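Local coordinates for protein chitinase (Thermococcus chitonophagus, PDB 5XSW) that hydrolyses chitin, probably cutting within the polysaccharide chain, and holds a bound glycan in a pocket of its largely helical region, at residues 103-108 with 480-485; 130-135 with 436-441; 158-163 with 456-461. All coordinates share one frame; numbering follows the deposited sequence.

The chain, the C-terminal part of a longer chitinase, begins with antiparallel beta sheets and continues into a mostly helical region. Where the last strand of those sheets ends, residues 103-108 meet 480-485 from the C-terminal end, so contact 1 closes a loop of 371 residues round the helical region. Contacts 2 and 3 are nested inside it and cross: the loops holding 130-135 and 158-163 come first, and their partners 436-441 and 456-461 follow in the same order. Their centres lie about 12 Å apart, and Leu132 of contact 2 packs on Val459 of contact 3. They tie loops to helices 421-439 and 449-461, on the other side of the chain's centre from contact 1.

Contact 1. Residues 103-108 with 480-485; sequences HYLRGE and HARNYN
Leu105 presses its branched end against Ala481 and the aliphatic part of Arg482, an apolar contact without a hydrogen bond across it. CD2 and the branch carbon CG of Leu105 each lie 3.7 Å from Ala481 CB, and CD2 alone comes to 3.7 Å of Arg482 CG. The other methyl stands further back, with Leu105 CD1 at 4.1 Å from Ala481 CB. The reach comes from the first torsion of Leu105, which sets CG opposite the backbone N (chi1 -173°). Of Arg482 the CG methylene makes the contact. Its chain then bends at chi3 (79°), and NH1 forms a salt bridge with Asp69 of strand 65-69.

The next shell fixes the leucine. Leu105 O receives a bond from Trp477 NE1, and its backbone pairs with Asp34, while Leu306 of helix 288-311 backs Ala481. On the leucine's own segment, His103 ND1 donates to Glu108 OE2 at 2.8 Å, nearly straight at 164°. The acceptor lies in the ring plane and uses its syn lone pair, so the turning chain is bridged. Leu105 is the centre of an inverse gamma turn ending strand 98-104, a geometry consistent with a junction between the N-terminal beta-sheet part and the helical part.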
# COMPACT_ATOMS: atom_id res chain seq x y z
N HIS A 103 22.29 -11.31 -10.45
CA HIS A 103 20.94 -11.35 -10.99
C HIS A 103 20.01 -10.46 -10.12
O HIS A 103 19.81 -10.76 -8.94
CB HIS A 103 20.43 -12.77 -11.02
CG HIS A 103 21.32 -13.70 -11.80
ND1 HIS A 103 21.24 -13.84 -13.17
CD2 HIS A 103 22.35 -14.50 -11.40
CE1 HIS A 103 22.13 -14.73 -13.58
NE2 HIS A 103 22.82 -15.15 -12.52
N TYR A 104 19.50 -9.39 -10.70
CA TYR A 104 18.60 -8.50 -9.93
C TYR A 104 17.25 -9.16 -9.75
O TYR A 104 16.85 -10.08 -10.51
CB TYR A 104 18.38 -7.18 -10.64
CG TYR A 104 19.63 -6.40 -10.80
CD1 TYR A 104 20.36 -6.00 -9.69
CD2 TYR A 104 20.10 -6.10 -12.07
CE1 TYR A 104 21.52 -5.29 -9.85
CE2 TYR A 104 21.27 -5.39 -12.24
CZ TYR A 104 21.97 -4.98 -11.12
OH TYR A 104 23.13 -4.29 -11.27
N LEU A 105 16.51 -8.67 -8.77
CA LEU A 105 15.18 -9.24 -8.54
C LEU A 105 14.21 -8.57 -9.53
O LEU A 105 13.49 -7.61 -9.19
CB LEU A 105 14.79 -8.99 -7.08
CG LEU A 105 13.52 -9.63 -6.57
CD1 LEU A 105 13.55 -11.15 -6.74
CD2 LEU A 105 13.44 -9.22 -5.10
N ARG A 106 14.18 -9.07 -10.75
CA ARG A 106 13.56 -8.40 -11.90
C ARG A 106 13.73 -9.37 -13.06
O ARG A 106 14.83 -9.89 -13.22
CB ARG A 106 14.25 -7.09 -12.18
CG ARG A 106 13.38 -6.05 -12.92
CD ARG A 106 13.47 -6.13 -14.44
NE ARG A 106 12.61 -5.12 -15.08
CZ ARG A 106 13.03 -4.17 -15.92
NH1 ARG A 106 14.32 -4.11 -16.29
NH2 ARG A 106 12.14 -3.33 -16.46
N GLY A 107 12.66 -9.66 -13.82
CA GLY A 107 12.74 -10.69 -14.86
C GLY A 107 13.64 -10.17 -15.95
O GLY A 107 13.36 -9.14 -16.55
N GLU A 108 14.72 -10.90 -16.22
CA GLU A 108 15.68 -10.47 -17.24
C GLU A 108 15.07 -10.50 -18.66
O GLU A 108 15.49 -9.77 -19.54
CB GLU A 108 16.93 -11.40 -17.15
CG GLU A 108 17.67 -11.21 -15.80
CD GLU A 108 18.83 -12.20 -15.56
OE1 GLU A 108 19.02 -13.10 -16.40
OE2 GLU A 108 19.53 -12.08 -14.52
N HIS A 480 8.76 -8.81 -0.90
CA HIS A 480 7.55 -9.24 -1.57
C HIS A 480 7.85 -10.15 -2.79
O HIS A 480 7.30 -11.23 -2.95
CB HIS A 480 6.74 -8.03 -2.05
CG HIS A 480 5.37 -8.39 -2.51
ND1 HIS A 480 4.68 -7.67 -3.46
CD2 HIS A 480 4.54 -9.36 -2.08
CE1 HIS A 480 3.49 -8.21 -3.63
NE2 HIS A 480 3.39 -9.27 -2.83
N ALA A 481 8.73 -9.69 -3.66
CA ALA A 481 9.05 -10.45 -4.88
C ALA A 481 9.81 -11.74 -4.54
O ALA A 481 9.58 -12.76 -5.20
CB ALA A 481 9.85 -9.57 -5.88
N ARG A 482 10.68 -11.74 -3.53
CA ARG A 482 11.33 -13.04 -3.19
C ARG A 482 10.33 -14.05 -2.63
O ARG A 482 10.57 -15.23 -2.76
CB ARG A 482 12.47 -12.88 -2.17
CG ARG A 482 13.53 -12.01 -2.69
CD ARG A 482 14.84 -12.31 -2.07
NE ARG A 482 15.35 -13.49 -2.75
CZ ARG A 482 16.34 -14.23 -2.29
NH1 ARG A 482 16.90 -13.91 -1.14
NH2 ARG A 482 16.72 -15.31 -2.98
N ASN A 483 9.22 -13.61 -2.04
CA ASN A 483 8.26 -14.55 -1.41
C ASN A 483 7.01 -14.84 -2.27
O ASN A 483 6.00 -15.32 -1.75
CB ASN A 483 7.81 -14.00 -0.03
CG ASN A 483 8.89 -14.11 1.02
OD1 ASN A 483 9.06 -15.16 1.62
ND2 ASN A 483 9.66 -13.03 1.23
N TYR A 484 7.06 -14.48 -3.55
CA TYR A 484 5.88 -14.51 -4.41
C TYR A 484 5.96 -15.78 -5.25
O TYR A 484 6.96 -15.98 -5.95
CB TYR A 484 5.82 -13.22 -5.29
CG TYR A 484 4.50 -13.03 -5.99
CD1 TYR A 484 3.34 -12.71 -5.26
CD2 TYR A 484 4.40 -13.17 -7.38
CE1 TYR A 484 2.12 -12.54 -5.91
CE2 TYR A 484 3.20 -12.98 -8.04
CZ TYR A 484 2.07 -12.68 -7.31
OH TYR A 484 0.89 -12.49 -7.99
N ASN A 485 4.94 -16.64 -5.16
CA ASN A 485 4.96 -17.94 -5.85
C ASN A 485 3.65 -18.21 -6.56
O ASN A 485 2.80 -18.94 -6.05
CB ASN A 485 5.27 -19.08 -4.84
CG ASN A 485 6.60 -18.88 -4.14
OD1 ASN A 485 6.65 -18.61 -2.95
ND2 ASN A 485 7.70 -18.95 -4.91

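Contact 2. Residues 130-135 with 436-441; sequences SDLIAD and DLLSQH
Leu438 projects from its helix into the angle made by two consecutive side chains, Leu132 and Ile133. Leu132 slants across it, so that Leu132 CD1 sits against Leu438 CG at 4.0 Å and also against Leu438 CD2. Ile133 comes from further along the loop and offers the end of its longer branch: Ile133 CD1 is 3.8 Å from Leu438 CD2, with Ile133 CG1 just behind it at 4.0 Å from the same methyl. CD2 of Leu438 thus meets the outer two carbons of the isoleucine's longer branch. In Ile133 the first torsion (chi1 -57°) places CG1 opposite the carbonyl carbon, and chi2 keeps the branch extended, bringing CD1 against Leu438 CD2. Leu437 adds its CB, 4.2 Å from Leu132 CD1.

Everything across the contact is carbon on carbon. Within the helix segment, Ser439 OG turns back to Asp436 O at 2.6 Å, so this hydroxyl is spent on its own backbone. The loop's leucine also meets Trp122 and Phe127, and Leu438 touches Tyr139, Ile447, Asp452 and Thr455. The contact therefore lies where the C-terminal part of helix 421-439 meets helix 449-461, strand 447-448 and short helix 136-139.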
# COMPACT_ATOMS: atom_id res chain seq x y z
N SER A 130 12.72 16.30 -41.78
CA SER A 130 13.07 14.95 -42.23
C SER A 130 13.72 14.15 -41.13
O SER A 130 13.72 12.95 -41.19
CB SER A 130 14.05 14.99 -43.43
OG SER A 130 13.44 15.69 -44.49
N ASP A 131 14.33 14.82 -40.16
CA ASP A 131 14.88 14.14 -39.03
C ASP A 131 13.73 13.64 -38.09
O ASP A 131 13.99 12.86 -37.17
CB ASP A 131 15.83 15.03 -38.24
CG ASP A 131 17.12 15.33 -39.01
OD1 ASP A 131 17.49 14.46 -39.81
OD2 ASP A 131 17.73 16.39 -38.79
N LEU A 132 12.51 14.09 -38.33
CA LEU A 132 11.38 13.71 -37.49
C LEU A 132 10.50 12.72 -38.18
O LEU A 132 9.98 11.84 -37.54
CB LEU A 132 10.51 14.95 -37.10
CG LEU A 132 11.20 16.00 -36.23
CD1 LEU A 132 10.32 17.27 -36.10
CD2 LEU A 132 11.56 15.47 -34.82
N ILE A 133 10.27 12.89 -39.47
CA ILE A 133 9.30 12.08 -40.19
C ILE A 133 9.99 11.23 -41.25
O ILE A 133 10.48 11.74 -42.26
CB ILE A 133 8.22 12.93 -40.84
CG1 ILE A 133 7.50 13.81 -39.78
CG2 ILE A 133 7.25 12.04 -41.64
CD1 ILE A 133 6.24 14.51 -40.30
N ALA A 134 10.06 9.93 -41.01
CA ALA A 134 10.76 9.02 -41.91
C ALA A 134 10.00 8.89 -43.21
O ALA A 134 10.57 8.89 -44.29
CB ALA A 134 10.93 7.63 -41.26
N ASP A 135 8.69 8.79 -43.10
CA ASP A 135 7.89 8.42 -44.25
C ASP A 135 6.55 9.14 -44.18
O ASP A 135 5.57 8.63 -43.64
CB ASP A 135 7.76 6.90 -44.28
CG ASP A 135 6.77 6.38 -45.33
OD1 ASP A 135 6.23 7.15 -46.13
OD2 ASP A 135 6.55 5.14 -45.35
N ASP A 436 7.25 23.21 -33.53
CA ASP A 436 7.27 24.24 -34.61
C ASP A 436 7.32 23.58 -35.99
O ASP A 436 6.47 23.87 -36.85
CB ASP A 436 8.46 25.19 -34.40
CG ASP A 436 8.26 26.12 -33.23
OD1 ASP A 436 7.08 26.38 -32.92
OD2 ASP A 436 9.27 26.57 -32.62
N LEU A 437 8.23 22.62 -36.21
CA LEU A 437 8.28 21.98 -37.52
C LEU A 437 7.06 21.18 -37.86
O LEU A 437 6.58 21.15 -39.01
CB LEU A 437 9.53 21.07 -37.63
CG LEU A 437 10.82 21.88 -37.39
CD1 LEU A 437 12.11 21.01 -37.29
CD2 LEU A 437 10.96 22.97 -38.49
N LEU A 438 6.56 20.45 -36.87
CA LEU A 438 5.38 19.61 -37.14
C LEU A 438 4.14 20.43 -37.30
O LEU A 438 3.22 20.04 -38.03
CB LEU A 438 5.19 18.57 -35.99
CG LEU A 438 6.30 17.52 -35.91
CD1 LEU A 438 6.12 16.60 -34.64
CD2 LEU A 438 6.37 16.67 -37.18
N SER A 439 4.11 21.60 -36.67
CA SER A 439 2.88 22.44 -36.80
C SER A 439 2.61 22.91 -38.24
O SER A 439 1.47 23.15 -38.61
CB SER A 439 2.95 23.67 -35.90
OG SER A 439 4.00 24.60 -36.24
N GLN A 440 3.67 23.00 -39.05
CA GLN A 440 3.57 23.61 -40.41
C GLN A 440 2.58 22.83 -41.25
O GLN A 440 1.78 23.42 -41.96
CB GLN A 440 4.96 23.68 -41.06
CG GLN A 440 5.89 24.69 -40.34
CD GLN A 440 5.39 26.11 -40.44
OE1 GLN A 440 4.80 26.51 -41.46
NE2 GLN A 440 5.59 26.89 -39.37
N HIS A 441 2.54 21.51 -41.10
CA HIS A 441 1.62 20.68 -41.88
C HIS A 441 0.16 21.10 -41.68
O HIS A 441 -0.66 20.93 -42.57
CB HIS A 441 1.83 19.20 -41.51
CG HIS A 441 0.95 18.25 -42.25
ND1 HIS A 441 1.33 17.68 -43.44
CD2 HIS A 441 -0.29 17.77 -41.98
CE1 HIS A 441 0.36 16.88 -43.88
NE2 HIS A 441 -0.62 16.91 -43.00

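Contact 3. Residues 158-163 with 456-461; sequences HPTQII and ILRVAM
A bifurcated arginine-to-carbonyl bond joins a loop to a helix here: Arg458, on helix 449-461, grips the main-chain oxygen of Pro159 end-on with both terminal nitrogens. Arg458 NH1 lies 2.8 Å from Pro159 O, and Arg458 NH2 stands 2.9 Å from that same Pro159 O. Neither bond is straight (148° and 141° at the hydrogens), as expected when two donors of one group share a single acceptor. The oxygen sits in the guanidinium plane, whereas the two nitrogens reach it from opposite faces of the carbonyl plane.

The arginine reaches the loop through a chain extended from CG to NE, with CG set opposite the carbonyl carbon (chi1 -75°). Thr160 comes in at the guanidinium edge, its CG2 3.8 Å from Arg458 NH1, the two side chains crossing at about a right angle. NH2 has a second partner, a salt bridge to Glu197 of helix 186-199, which steadies the flat group and probably balances its charge. A leucine in place of Arg458 would probably leave the Pro159 carbonyl without its two donors and Glu197 without its cationic mate.

The loop carries its own bracing. Thr160 N donates to His158 ND1 at 3.1 Å, close to the ring plane and nearly straight. The imidazole is sandwiched, with Gln161 NE2 over one face and Pro159 CD over the other, both near the rim, while His158 NE2 bonds to Ser138 O. Gln161 NE2 also reaches Tyr139 O and Asp141 O. Such a buried arginine, paired with a carboxylate and hydrogen-bonded with two nitrogens to one backbone carbonyl, makes an end-on arginine-to-carbonyl bond by which an irregular loop is tied to helix 449-461, with helix 186-199 alongside through Glu197.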
# COMPACT_ATOMS: atom_id res chain seq x y z
N HIS A 158 0.20 1.20 -35.63
CA HIS A 158 0.90 2.24 -36.39
C HIS A 158 2.08 2.66 -35.56
O HIS A 158 2.02 2.64 -34.33
CB HIS A 158 -0.03 3.42 -36.70
CG HIS A 158 0.49 4.34 -37.78
ND1 HIS A 158 1.51 5.24 -37.58
CD2 HIS A 158 0.15 4.45 -39.09
CE1 HIS A 158 1.78 5.87 -38.71
NE2 HIS A 158 0.95 5.42 -39.63
N PRO A 159 3.22 2.95 -36.19
CA PRO A 159 4.38 3.34 -35.39
C PRO A 159 4.43 4.78 -34.86
O PRO A 159 5.23 5.05 -33.95
CB PRO A 159 5.55 3.11 -36.35
CG PRO A 159 4.94 3.37 -37.73
CD PRO A 159 3.57 2.68 -37.61
N THR A 160 3.69 5.71 -35.47
CA THR A 160 3.81 7.11 -35.05
C THR A 160 2.41 7.71 -34.71
O THR A 160 2.34 8.74 -34.06
CB THR A 160 4.51 7.99 -36.14
OG1 THR A 160 3.76 7.92 -37.36
CG2 THR A 160 5.93 7.52 -36.37
N GLN A 161 1.35 7.03 -35.13
CA GLN A 161 -0.02 7.48 -34.81
C GLN A 161 -0.52 6.82 -33.52
O GLN A 161 -0.25 5.64 -33.31
CB GLN A 161 -1.03 7.15 -35.91
CG GLN A 161 -0.93 8.08 -37.17
CD GLN A 161 -1.82 7.63 -38.27
OE1 GLN A 161 -2.95 7.18 -38.03
NE2 GLN A 161 -1.32 7.73 -39.52
N ILE A 162 -1.23 7.59 -32.68
CA ILE A 162 -1.98 7.03 -31.52
C ILE A 162 -3.39 6.83 -31.95
O ILE A 162 -4.03 7.76 -32.45
CB ILE A 162 -2.01 7.99 -30.32
CG1 ILE A 162 -0.61 8.38 -29.92
CG2 ILE A 162 -2.78 7.35 -29.12
CD1 ILE A 162 -0.59 9.65 -29.13
N ILE A 163 -3.91 5.63 -31.78
CA ILE A 163 -5.25 5.33 -32.26
C ILE A 163 -6.15 4.94 -31.06
O ILE A 163 -6.19 3.76 -30.63
CB ILE A 163 -5.27 4.12 -33.26
CG1 ILE A 163 -4.18 4.28 -34.35
CG2 ILE A 163 -6.67 3.96 -33.80
CD1 ILE A 163 -4.37 5.54 -35.16
N ILE A 456 6.58 13.92 -30.62
CA ILE A 456 6.94 14.88 -29.58
C ILE A 456 7.47 14.18 -28.34
O ILE A 456 8.52 14.54 -27.75
CB ILE A 456 5.74 15.77 -29.18
CG1 ILE A 456 5.27 16.69 -30.33
CG2 ILE A 456 6.09 16.52 -27.85
CD1 ILE A 456 6.30 17.86 -30.68
N LEU A 457 6.74 13.16 -27.90
CA LEU A 457 7.23 12.36 -26.75
C LEU A 457 8.64 11.74 -26.97
O LEU A 457 9.51 11.76 -26.07
CB LEU A 457 6.24 11.24 -26.42
CG LEU A 457 4.90 11.71 -25.76
CD1 LEU A 457 3.93 10.52 -25.49
CD2 LEU A 457 5.18 12.50 -24.45
N ARG A 458 8.87 11.23 -28.17
CA ARG A 458 10.16 10.58 -28.49
C ARG A 458 11.28 11.59 -28.49
O ARG A 458 12.37 11.33 -27.97
CB ARG A 458 10.07 9.88 -29.87
CG ARG A 458 9.27 8.60 -29.74
CD ARG A 458 9.00 7.85 -31.02
NE ARG A 458 8.01 6.82 -30.73
CZ ARG A 458 7.17 6.32 -31.61
NH1 ARG A 458 7.20 6.73 -32.87
NH2 ARG A 458 6.26 5.44 -31.23
N VAL A 459 10.99 12.78 -29.04
CA VAL A 459 11.97 13.86 -28.95
C VAL A 459 12.28 14.16 -27.53
O VAL A 459 13.46 14.22 -27.15
CB VAL A 459 11.47 15.10 -29.67
CG1 VAL A 459 12.32 16.31 -29.28
CG2 VAL A 459 11.52 14.83 -31.17
N ALA A 460 11.25 14.33 -26.70
CA ALA A 460 11.54 14.58 -25.27
C ALA A 460 12.34 13.44 -24.67
O ALA A 460 13.29 13.68 -23.90
CB ALA A 460 10.20 14.77 -24.47
N MET A 461 11.94 12.20 -24.98
CA MET A 461 12.56 11.06 -24.30
C MET A 461 13.99 10.75 -24.70
O MET A 461 14.72 10.03 -23.99
CB MET A 461 11.68 9.79 -24.49
CG MET A 461 10.34 9.98 -23.72
SD MET A 461 9.19 8.62 -24.00
CE MET A 461 9.88 7.37 -22.94